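Local coordinates for protein vanadium-dependent bromoperoxidase (Corallina officinalis, PDB 1QHB) that catalyses the bromination of organic substrates with bromide and hydrogen peroxide, using a vanadate cofactor, and binds a stabilising calcium ion in each subunit of its homododecamer, at residues F198-K203 with R212-E217; V282-P287 with S312-A317; L413-K418 with K463-P468. All coordinates share one frame; numbering follows the deposited sequence.

Contact 1. Residues F198-K203 with R212-E217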
loop_
_atom_site.group_PDB
_atom_site.type_symbol
_atom_site.label_atom_id
_atom_site.label_comp_id
_atom_site.label_asym_id
_atom_site.label_seq_id
_atom_site.Cartn_x
_atom_site.Cartn_y
_atom_site.Cartn_z
ATOM N N PHE A 198 19.226 -44.382 -34.434
ATOM C CA PHE A 198 20.007 -45.231 -33.552
ATOM C C PHE A 198 21.462 -45.450 -33.964
ATOM O O PHE A 198 22.294 -45.638 -33.067
ATOM C CB PHE A 198 19.343 -46.613 -33.432
ATOM C CG PHE A 198 17.941 -46.644 -32.887
ATOM C CD1 PHE A 198 17.683 -46.404 -31.548
ATOM C CD2 PHE A 198 16.875 -46.993 -33.688
ATOM C CE1 PHE A 198 16.405 -46.442 -31.021
ATOM C CE2 PHE A 198 15.577 -47.048 -33.203
ATOM C CZ PHE A 198 15.339 -46.767 -31.866
ATOM N N ASN A 199 21.766 -45.495 -35.263
ATOM C CA ASN A 199 23.137 -45.848 -35.633
ATOM C C ASN A 199 24.047 -44.685 -35.880
ATOM O O ASN A 199 25.206 -44.901 -36.197
ATOM C CB ASN A 199 23.177 -46.813 -36.835
ATOM C CG ASN A 199 22.673 -46.232 -38.131
ATOM O OD1 ASN A 199 22.819 -45.050 -38.383
ATOM N ND2 ASN A 199 22.010 -46.994 -38.976
ATOM N N THR A 200 23.596 -43.456 -35.706
ATOM C CA THR A 200 24.386 -42.230 -35.854
ATOM C C THR A 200 24.142 -41.326 -34.654
ATOM O O THR A 200 23.001 -41.188 -34.238
ATOM C CB THR A 200 23.851 -41.474 -37.095
ATOM O OG1 THR A 200 23.988 -42.383 -38.192
ATOM C CG2 THR A 200 24.586 -40.205 -37.443
ATOM N N PRO A 201 25.168 -40.715 -34.098
ATOM C CA PRO A 201 25.031 -39.863 -32.938
ATOM C C PRO A 201 24.471 -38.498 -33.299
ATOM O O PRO A 201 24.324 -38.115 -34.450
ATOM C CB PRO A 201 26.437 -39.684 -32.405
ATOM C CG PRO A 201 27.351 -40.014 -33.548
ATOM C CD PRO A 201 26.595 -40.868 -34.522
ATOM N N ALA A 202 24.032 -37.781 -32.274
ATOM C CA ALA A 202 23.499 -36.434 -32.492
ATOM C C ALA A 202 24.652 -35.612 -33.086
ATOM O O ALA A 202 25.809 -35.990 -32.901
ATOM C CB ALA A 202 23.078 -35.816 -31.150
ATOM N N LYS A 203 24.351 -34.472 -33.686
ATOM C CA LYS A 203 25.425 -33.593 -34.189
ATOM C C LYS A 203 25.490 -32.278 -33.414
ATOM O O LYS A 203 24.453 -31.829 -32.926
ATOM C CB LYS A 203 25.215 -33.268 -35.670
ATOM C CG LYS A 203 25.418 -34.398 -36.648
ATOM C CD LYS A 203 25.904 -33.876 -37.999
ATOM C CE LYS A 203 26.174 -35.052 -38.928
ATOM N NZ LYS A 203 26.504 -34.611 -40.313
ATOM N N ARG A 212 19.485 -35.127 -25.473
ATOM C CA ARG A 212 19.219 -35.894 -24.250
ATOM C C ARG A 212 18.362 -37.126 -24.496
ATOM O O ARG A 212 18.536 -38.134 -23.803
ATOM C CB ARG A 212 18.596 -34.940 -23.220
ATOM C CG ARG A 212 18.568 -35.586 -21.839
ATOM C CD ARG A 212 17.878 -34.735 -20.784
ATOM N NE ARG A 212 17.690 -35.550 -19.575
ATOM C CZ ARG A 212 17.213 -35.160 -18.399
ATOM N NH1 ARG A 212 16.846 -33.902 -18.156
ATOM N NH2 ARG A 212 17.104 -36.069 -17.425
ATOM N N ARG A 213 17.418 -37.144 -25.429
ATOM C CA ARG A 213 16.621 -38.373 -25.583
ATOM C C ARG A 213 17.066 -39.265 -26.744
ATOM O O ARG A 213 16.391 -40.264 -26.994
ATOM C CB ARG A 213 15.124 -38.024 -25.736
ATOM C CG ARG A 213 14.798 -37.249 -26.989
ATOM C CD ARG A 213 13.289 -36.880 -27.031
ATOM N NE ARG A 213 13.093 -36.270 -28.355
ATOM C CZ ARG A 213 12.897 -34.972 -28.528
ATOM N NH1 ARG A 213 12.815 -34.149 -27.485
ATOM N NH2 ARG A 213 12.764 -34.490 -29.751
ATOM N N ARG A 214 18.165 -38.929 -27.419
ATOM C CA ARG A 214 18.586 -39.755 -28.550
ATOM C C ARG A 214 19.169 -41.082 -28.088
ATOM O O ARG A 214 19.915 -41.079 -27.124
ATOM C CB ARG A 214 19.597 -39.027 -29.432
ATOM C CG ARG A 214 19.847 -39.865 -30.709
ATOM C CD ARG A 214 20.231 -38.898 -31.813
ATOM N NE ARG A 214 20.543 -39.609 -33.036
ATOM C CZ ARG A 214 20.617 -38.990 -34.205
ATOM N NH1 ARG A 214 20.389 -37.682 -34.226
ATOM N NH2 ARG A 214 20.917 -39.704 -35.273
ATOM N N ARG A 215 18.803 -42.195 -28.732
ATOM C CA ARG A 215 19.273 -43.480 -28.242
ATOM C C ARG A 215 20.356 -44.035 -29.152
ATOM O O ARG A 215 20.334 -43.782 -30.341
ATOM C CB ARG A 215 18.144 -44.504 -28.075
ATOM C CG ARG A 215 17.147 -44.113 -27.011
ATOM C CD ARG A 215 15.956 -45.020 -26.997
ATOM N NE ARG A 215 14.921 -44.676 -27.953
ATOM C CZ ARG A 215 13.932 -45.543 -28.231
ATOM N NH1 ARG A 215 13.923 -46.712 -27.608
ATOM N NH2 ARG A 215 13.003 -45.203 -29.109
ATOM N N GLY A 216 21.226 -44.879 -28.595
ATOM C CA GLY A 216 22.260 -45.486 -29.426
ATOM C C GLY A 216 21.816 -46.896 -29.830
ATOM O O GLY A 216 20.672 -47.317 -29.879
ATOM N N GLU A 217 22.807 -47.738 -30.071
ATOM C CA GLU A 217 22.700 -49.080 -30.570
ATOM C C GLU A 217 21.710 -49.926 -29.776
ATOM O O GLU A 217 21.702 -50.004 -28.557
ATOM C CB GLU A 217 24.108 -49.683 -30.572
ATOM C CG GLU A 217 24.175 -50.966 -31.396
ATOM C CD GLU A 217 25.399 -51.821 -31.123
ATOM O OE1 GLU A 217 26.261 -51.444 -30.306
ATOM O OE2 GLU A 217 25.482 -52.906 -31.747
#
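Arg214 reaches across to the loop Thr200-Ala202 with an extended side chain and lays its guanidinium group against the C-terminal end of helix 196-199. Its CG stands opposite the backbone N (chi1 -172°), which directs the chain at the loop. Pro201 O lies over the centre of one guanidinium face, 3.8 Å from Arg214 CZ, and Ala202 N covers the same face nearer its rim. Thr200 O comes within 2.8 Å of Arg214 NH2. Arg214 NE hydrogen-bonds to Trp197 O and NH2 to Glu196 O, in the last turn of the helix. Alongside, the CB of Ala202 rests 4.2 Å from Arg214 CD, while Ala202 also packs on Leu204 of the second subunit.

Arg215 turns to the Phe198 ring. The two side chains run side by side, and the ring brings its edge to the guanidinium face, with Phe198 CE1 3.8 Å from Arg215 CZ, above the centre of that face; the planes are 73° apart. A bend at chi3 (-84°) brings the guanidinium round so that one face meets the ring edge. Its charge is met elsewhere, by a salt bridge to Glu161 and a cation-pi contact with Phe553. The backbone of Arg215 adds a straight CA-H...O contact, in which Phe198 CA lies 3.5 Å from Arg215 O.

At Gly216 the two chains run closely past each other. Gly216 O lies 3.5 Å from Phe198 CD1, and Gly216 C is equally near Phe198 O.

Backbone carbonyls at the end of this short helix are electron-rich, and the Arg214 guanidinium close to them probably offsets part of that polarity while linking the following loop to the 212-217 segment.

Contact 2. Residues V282-P287 with S312-A317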
loop_
_atom_site.group_PDB
_atom_site.type_symbol
_atom_site.label_atom_id
_atom_site.label_comp_id
_atom_site.label_asym_id
_atom_site.label_seq_id
_atom_site.Cartn_x
_atom_site.Cartn_y
_atom_site.Cartn_z
ATOM N N VAL A 282 -2.556 -59.878 -13.360
ATOM C CA VAL A 282 -3.375 -59.084 -14.251
ATOM C C VAL A 282 -4.304 -59.922 -15.109
ATOM O O VAL A 282 -4.065 -61.094 -15.426
ATOM C CB VAL A 282 -2.400 -58.299 -15.198
ATOM C CG1 VAL A 282 -1.632 -59.296 -16.083
ATOM C CG2 VAL A 282 -3.132 -57.283 -16.064
ATOM N N ARG A 283 -5.432 -59.331 -15.539
ATOM C CA ARG A 283 -6.381 -59.976 -16.424
ATOM C C ARG A 283 -5.686 -60.295 -17.733
ATOM O O ARG A 283 -4.737 -59.607 -18.129
ATOM C CB ARG A 283 -7.645 -59.133 -16.614
ATOM C CG ARG A 283 -8.449 -58.996 -15.339
ATOM C CD ARG A 283 -8.740 -60.271 -14.604
ATOM N NE ARG A 283 -9.715 -60.110 -13.544
ATOM C CZ ARG A 283 -10.033 -61.087 -12.695
ATOM N NH1 ARG A 283 -9.476 -62.285 -12.756
ATOM N NH2 ARG A 283 -10.961 -60.899 -11.756
ATOM N N ILE A 284 -6.135 -61.390 -18.392
ATOM C CA ILE A 284 -5.442 -61.840 -19.585
ATOM C C ILE A 284 -6.185 -61.568 -20.868
ATOM O O ILE A 284 -7.159 -62.334 -21.135
ATOM C CB ILE A 284 -5.221 -63.387 -19.491
ATOM C CG1 ILE A 284 -4.441 -63.725 -18.230
ATOM C CG2 ILE A 284 -4.486 -63.915 -20.722
ATOM C CD1 ILE A 284 -4.828 -65.107 -17.677
ATOM N N ALA A 285 -5.716 -60.586 -21.627
ATOM C CA ALA A 285 -6.376 -60.315 -22.905
ATOM C C ALA A 285 -6.032 -61.440 -23.890
ATOM O O ALA A 285 -4.888 -61.907 -23.930
ATOM C CB ALA A 285 -5.891 -58.984 -23.509
ATOM N N THR A 286 -7.011 -61.843 -24.706
ATOM C CA THR A 286 -6.785 -62.855 -25.714
ATOM C C THR A 286 -5.475 -62.627 -26.434
ATOM O O THR A 286 -5.273 -61.646 -27.140
ATOM C CB THR A 286 -7.923 -62.843 -26.757
ATOM O OG1 THR A 286 -9.150 -63.045 -26.028
ATOM C CG2 THR A 286 -7.778 -63.981 -27.785
ATOM N N PRO A 287 -4.574 -63.614 -26.365
ATOM C CA PRO A 287 -3.287 -63.556 -27.060
ATOM C C PRO A 287 -3.507 -63.542 -28.552
ATOM O O PRO A 287 -4.398 -64.226 -29.020
ATOM C CB PRO A 287 -2.595 -64.853 -26.642
ATOM C CG PRO A 287 -3.269 -65.205 -25.349
ATOM C CD PRO A 287 -4.714 -64.823 -25.542
ATOM N N SER A 312 -11.696 -59.154 -25.594
ATOM C CA SER A 312 -12.066 -60.430 -24.964
ATOM C C SER A 312 -10.836 -60.889 -24.182
ATOM O O SER A 312 -9.729 -60.495 -24.525
ATOM C CB SER A 312 -12.386 -61.582 -25.880
ATOM O OG SER A 312 -11.313 -61.633 -26.861
ATOM N N TYR A 313 -11.103 -61.600 -23.113
ATOM C CA TYR A 313 -10.118 -62.045 -22.139
ATOM C C TYR A 313 -10.254 -63.550 -21.923
ATOM O O TYR A 313 -11.293 -64.154 -22.172
ATOM C CB TYR A 313 -10.393 -61.370 -20.734
ATOM C CG TYR A 313 -10.247 -59.862 -20.874
ATOM C CD1 TYR A 313 -11.304 -59.055 -21.320
ATOM C CD2 TYR A 313 -8.989 -59.274 -20.645
ATOM C CE1 TYR A 313 -11.129 -57.689 -21.521
ATOM C CE2 TYR A 313 -8.842 -57.922 -20.851
ATOM C CZ TYR A 313 -9.891 -57.133 -21.274
ATOM O OH TYR A 313 -9.637 -55.807 -21.457
ATOM N N GLU A 314 -9.200 -64.120 -21.353
ATOM C CA GLU A 314 -9.211 -65.503 -20.902
ATOM C C GLU A 314 -9.575 -65.466 -19.416
ATOM O O GLU A 314 -9.472 -64.417 -18.795
ATOM C CB GLU A 314 -7.832 -66.125 -21.064
ATOM C CG GLU A 314 -7.343 -66.218 -22.502
ATOM C CD GLU A 314 -8.084 -67.266 -23.314
ATOM O OE1 GLU A 314 -8.690 -68.160 -22.673
ATOM O OE2 GLU A 314 -8.068 -67.206 -24.565
ATOM N N PRO A 315 -10.065 -66.587 -18.909
ATOM C CA PRO A 315 -10.431 -66.724 -17.514
ATOM C C PRO A 315 -9.200 -66.592 -16.627
ATOM O O PRO A 315 -8.097 -66.918 -17.079
ATOM C CB PRO A 315 -11.009 -68.143 -17.394
ATOM C CG PRO A 315 -11.308 -68.533 -18.802
ATOM C CD PRO A 315 -10.268 -67.852 -19.670
ATOM N N GLY A 316 -9.384 -66.147 -15.375
ATOM C CA GLY A 316 -8.273 -66.095 -14.445
ATOM C C GLY A 316 -7.438 -64.814 -14.562
ATOM O O GLY A 316 -7.874 -63.739 -14.957
ATOM N N ALA A 317 -6.190 -64.961 -14.133
ATOM C CA ALA A 317 -5.236 -63.867 -14.079
ATOM C C ALA A 317 -3.810 -64.425 -13.985
ATOM O O ALA A 317 -3.655 -65.458 -13.375
ATOM C CB ALA A 317 -5.571 -63.105 -12.778
HETATM O O HOH W 1 -8.579 -62.611 -17.248
HETATM O O HOH W 2 -9.828 -65.426 -25.396
#
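Ala285 and Tyr313 face each other as an antiparallel non-hydrogen-bonded pair, their CA atoms 4.2 Å apart, flanked on either side by direct backbone bonds. Glu314 N donates to Ile284 O at 2.7 Å, and Thr286 N donates to Ser312 O. Beyond Glu314 the second chain turns a corner at Pro315-Gly316, and a water takes over the link: it accepts from Ile284 N and donates to Glu314 O and Gly316 O.

Side chains complete the seam at both ends. Thr286 OG1 lies anti to its carbonyl carbon, beside the backbone N (chi1 -57°), and from there shares a 2.7 Å hydrogen bond with Ser312 OG. A second water links this Thr286 hydroxyl to Glu314 OE2, while Ser312 OG has a further partner in Arg289. In between, the CG2 branch of Ile284 lies 4.0 Å from Glu314 CB, and the Tyr313 ring sets CD2 3.6 Å from Ala285 CA. At the corner Arg283 NH1 donates to Gly316 O at 3.1 Å. The oxygen lies close to the guanidinium plane, yet the donor sits 66° out of the carbonyl plane. The other terminal nitrogen, NH2, pairs with Asp265 of the third subunit in a salt bridge and with its Gln247.

Within this chain, strand 276-285 is the middle of three antiparallel strands, between 270-273 and 313-318, though its pairing with 313-318 is only weakly bonded. Helix 323-332 packs on Val282, Ala285 and Tyr313, and the third subunit meets the sheet at Arg283 and Gly316.

Contact 3. Residues L413-K418 with K463-P468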
loop_
_atom_site.group_PDB
_atom_site.type_symbol
_atom_site.label_atom_id
_atom_site.label_comp_id
_atom_site.label_asym_id
_atom_site.label_seq_id
_atom_site.Cartn_x
_atom_site.Cartn_y
_atom_site.Cartn_z
ATOM N N LEU A 413 -1.585 -42.811 -42.115
ATOM C CA LEU A 413 -0.961 -42.053 -43.185
ATOM C C LEU A 413 -0.059 -42.946 -44.007
ATOM O O LEU A 413 0.052 -42.832 -45.221
ATOM C CB LEU A 413 -0.115 -40.879 -42.642
ATOM C CG LEU A 413 -0.864 -39.741 -41.914
ATOM C CD1 LEU A 413 0.136 -38.723 -41.388
ATOM C CD2 LEU A 413 -1.903 -39.106 -42.829
ATOM N N ILE A 414 0.688 -43.798 -43.361
ATOM C CA ILE A 414 1.581 -44.771 -43.975
ATOM C C ILE A 414 0.764 -45.762 -44.797
ATOM O O ILE A 414 1.146 -46.010 -45.931
ATOM C CB ILE A 414 2.304 -45.528 -42.847
ATOM C CG1 ILE A 414 3.296 -44.571 -42.172
ATOM C CG2 ILE A 414 2.933 -46.806 -43.367
ATOM C CD1 ILE A 414 4.020 -45.160 -40.969
ATOM N N SER A 415 -0.335 -46.320 -44.244
ATOM C CA SER A 415 -1.081 -47.294 -45.029
ATOM C C SER A 415 -1.633 -46.698 -46.318
ATOM O O SER A 415 -1.497 -47.258 -47.421
ATOM C CB SER A 415 -2.223 -47.888 -44.184
ATOM O OG SER A 415 -2.587 -49.094 -44.890
ATOM N N VAL A 416 -2.269 -45.526 -46.224
ATOM C CA VAL A 416 -2.818 -44.849 -47.399
ATOM C C VAL A 416 -1.738 -44.516 -48.412
ATOM O O VAL A 416 -1.945 -44.780 -49.599
ATOM C CB VAL A 416 -3.567 -43.588 -46.970
ATOM C CG1 VAL A 416 -3.928 -42.675 -48.133
ATOM C CG2 VAL A 416 -4.798 -44.035 -46.201
ATOM N N ASN A 417 -0.600 -43.922 -48.006
ATOM C CA ASN A 417 0.457 -43.609 -48.964
ATOM C C ASN A 417 1.036 -44.821 -49.682
ATOM O O ASN A 417 1.337 -44.791 -50.899
ATOM C CB ASN A 417 1.583 -42.918 -48.203
ATOM C CG ASN A 417 2.902 -42.678 -48.889
ATOM O OD1 ASN A 417 3.744 -43.539 -49.157
ATOM N ND2 ASN A 417 3.194 -41.421 -49.205
ATOM N N LYS A 418 1.358 -45.860 -48.925
ATOM C CA LYS A 418 1.932 -47.061 -49.527
ATOM C C LYS A 418 0.913 -47.740 -50.470
ATOM O O LYS A 418 1.309 -48.119 -51.579
ATOM C CB LYS A 418 2.404 -48.024 -48.440
ATOM C CG LYS A 418 3.045 -49.300 -48.972
ATOM C CD LYS A 418 4.105 -49.793 -47.990
ATOM C CE LYS A 418 4.872 -50.978 -48.548
ATOM N NZ LYS A 418 5.640 -50.629 -49.767
ATOM N N LYS A 463 -3.997 -53.619 -49.208
ATOM C CA LYS A 463 -3.284 -54.280 -48.119
ATOM C C LYS A 463 -3.465 -53.342 -46.911
ATOM O O LYS A 463 -3.894 -52.183 -47.094
ATOM C CB LYS A 463 -1.812 -54.468 -48.428
ATOM C CG LYS A 463 -1.506 -55.440 -49.550
ATOM C CD LYS A 463 -0.105 -56.009 -49.420
ATOM C CE LYS A 463 0.879 -55.273 -50.298
ATOM N NZ LYS A 463 2.243 -55.849 -50.118
ATOM N N SER A 464 -3.184 -53.837 -45.706
ATOM C CA SER A 464 -3.330 -52.943 -44.567
ATOM C C SER A 464 -1.968 -52.756 -43.917
ATOM O O SER A 464 -1.407 -53.775 -43.487
ATOM C CB SER A 464 -4.310 -53.492 -43.530
ATOM O OG SER A 464 -4.035 -52.794 -42.317
ATOM N N PHE A 465 -1.438 -51.510 -43.939
ATOM C CA PHE A 465 -0.160 -51.325 -43.249
ATOM C C PHE A 465 -0.401 -50.606 -41.915
ATOM O O PHE A 465 0.529 -50.063 -41.335
ATOM C CB PHE A 465 0.850 -50.577 -44.123
ATOM C CG PHE A 465 1.033 -51.289 -45.456
ATOM C CD1 PHE A 465 1.923 -52.348 -45.579
ATOM C CD2 PHE A 465 0.321 -50.880 -46.569
ATOM C CE1 PHE A 465 2.082 -52.986 -46.793
ATOM C CE2 PHE A 465 0.487 -51.526 -47.790
ATOM C CZ PHE A 465 1.346 -52.601 -47.907
ATOM N N LEU A 466 -1.638 -50.555 -41.407
ATOM C CA LEU A 466 -1.974 -49.928 -40.171
ATOM C C LEU A 466 -1.224 -50.517 -38.973
ATOM O O LEU A 466 -0.821 -51.687 -38.959
ATOM C CB LEU A 466 -3.473 -50.094 -39.939
ATOM C CG LEU A 466 -4.317 -49.457 -41.061
ATOM C CD1 LEU A 466 -5.714 -50.050 -40.934
ATOM C CD2 LEU A 466 -4.286 -47.945 -41.002
ATOM N N LEU A 467 -1.046 -49.674 -37.941
ATOM C CA LEU A 467 -0.375 -50.173 -36.728
ATOM C C LEU A 467 -1.423 -50.926 -35.924
ATOM O O LEU A 467 -2.467 -50.387 -35.532
ATOM C CB LEU A 467 0.177 -48.942 -35.974
ATOM C CG LEU A 467 0.730 -49.213 -34.570
ATOM C CD1 LEU A 467 2.076 -49.885 -34.614
ATOM C CD2 LEU A 467 0.938 -47.900 -33.804
ATOM N N PRO A 468 -1.211 -52.202 -35.642
ATOM C CA PRO A 468 -2.137 -53.006 -34.871
ATOM C C PRO A 468 -2.272 -52.410 -33.481
ATOM O O PRO A 468 -1.267 -52.177 -32.821
ATOM C CB PRO A 468 -1.568 -54.416 -34.910
ATOM C CG PRO A 468 -0.561 -54.438 -36.034
ATOM C CD PRO A 468 -0.019 -53.013 -36.063
#
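Phe465, Ser415 and Lys418 carry a helix-to-loop packing contact within the largely helical fold of this vanadium haloperoxidase. Ser415 and Lys418 are three residues apart on helix 407-422 and therefore present neighbouring side chains on one flank of it; Phe465 belongs to the long irregular segment between helices 439-456 and 484-499.

The greatest burial is at Phe465, whose ring is covered on one face by the aliphatic part of Lys418. The two side chains cross at about a right angle, and the methylenes pass over one face, CD above its centre. CG of Lys418 approaches Phe465 CE2 to 3.6 Å, Lys418 CD stands almost on the ring normal, 3.8 Å from the centroid of Phe465, and Lys418 CE leans over CE1 and CZ. This is a CH-pi contact made by the shaft of the lysine. The ammonium ends farther out, with Lys418 NZ 5.6 Å from the Phe465 centroid, at most a weak cation-pi attraction. A bend at chi2 (149°) helps lay CD over the ring, and the turn at chi4 sets only the position of NZ. Lys463 NZ lies 6.2 Å from Lys418 NZ, a like charge that may slightly disfavour a closer approach.

Ser415 contributes both an apolar and a polar touch. Its CB meets the CD2 methyl of Leu466 at 3.8 Å, and Ile414 CG2 lies near Phe465 CB. Around these residues, Asn449 of helix 439-456 binds the carbonyls of Ser464 and Leu466, Tyr163 binds Phe465 O, and Ala446 touches the Phe465 side chain.

With chi1 at -162°, the Ser415 hydroxyl is directed at the loop backbone, and Phe465 N donates to Ser415 OG at 2.8 Å with a nearly straight N-H...O angle of 165°.

Overall arrangement
The three contacts follow one another along the chain, each closing before the next opens, and none touches another. Centres of contacts 1 and 2 are 38 Å apart; contact 3 lies 27 Å from contact 1 and 28 Å from contact 2, centre to centre. They share no helix or strand: contact 1 joins the ends of helices 196-199 and 208-213, contact 2 two strands of a small sheet, contact 3 helix 407-422 and a loop. Helix 153-167 links two of them, through Glu161 beside contact 1 and Tyr163 beside contact 3. Contacts 1 and 2 also meet different neighbouring subunits, so local packing and dodecamer assembly meet there, whereas contact 3 is internal to the subunit.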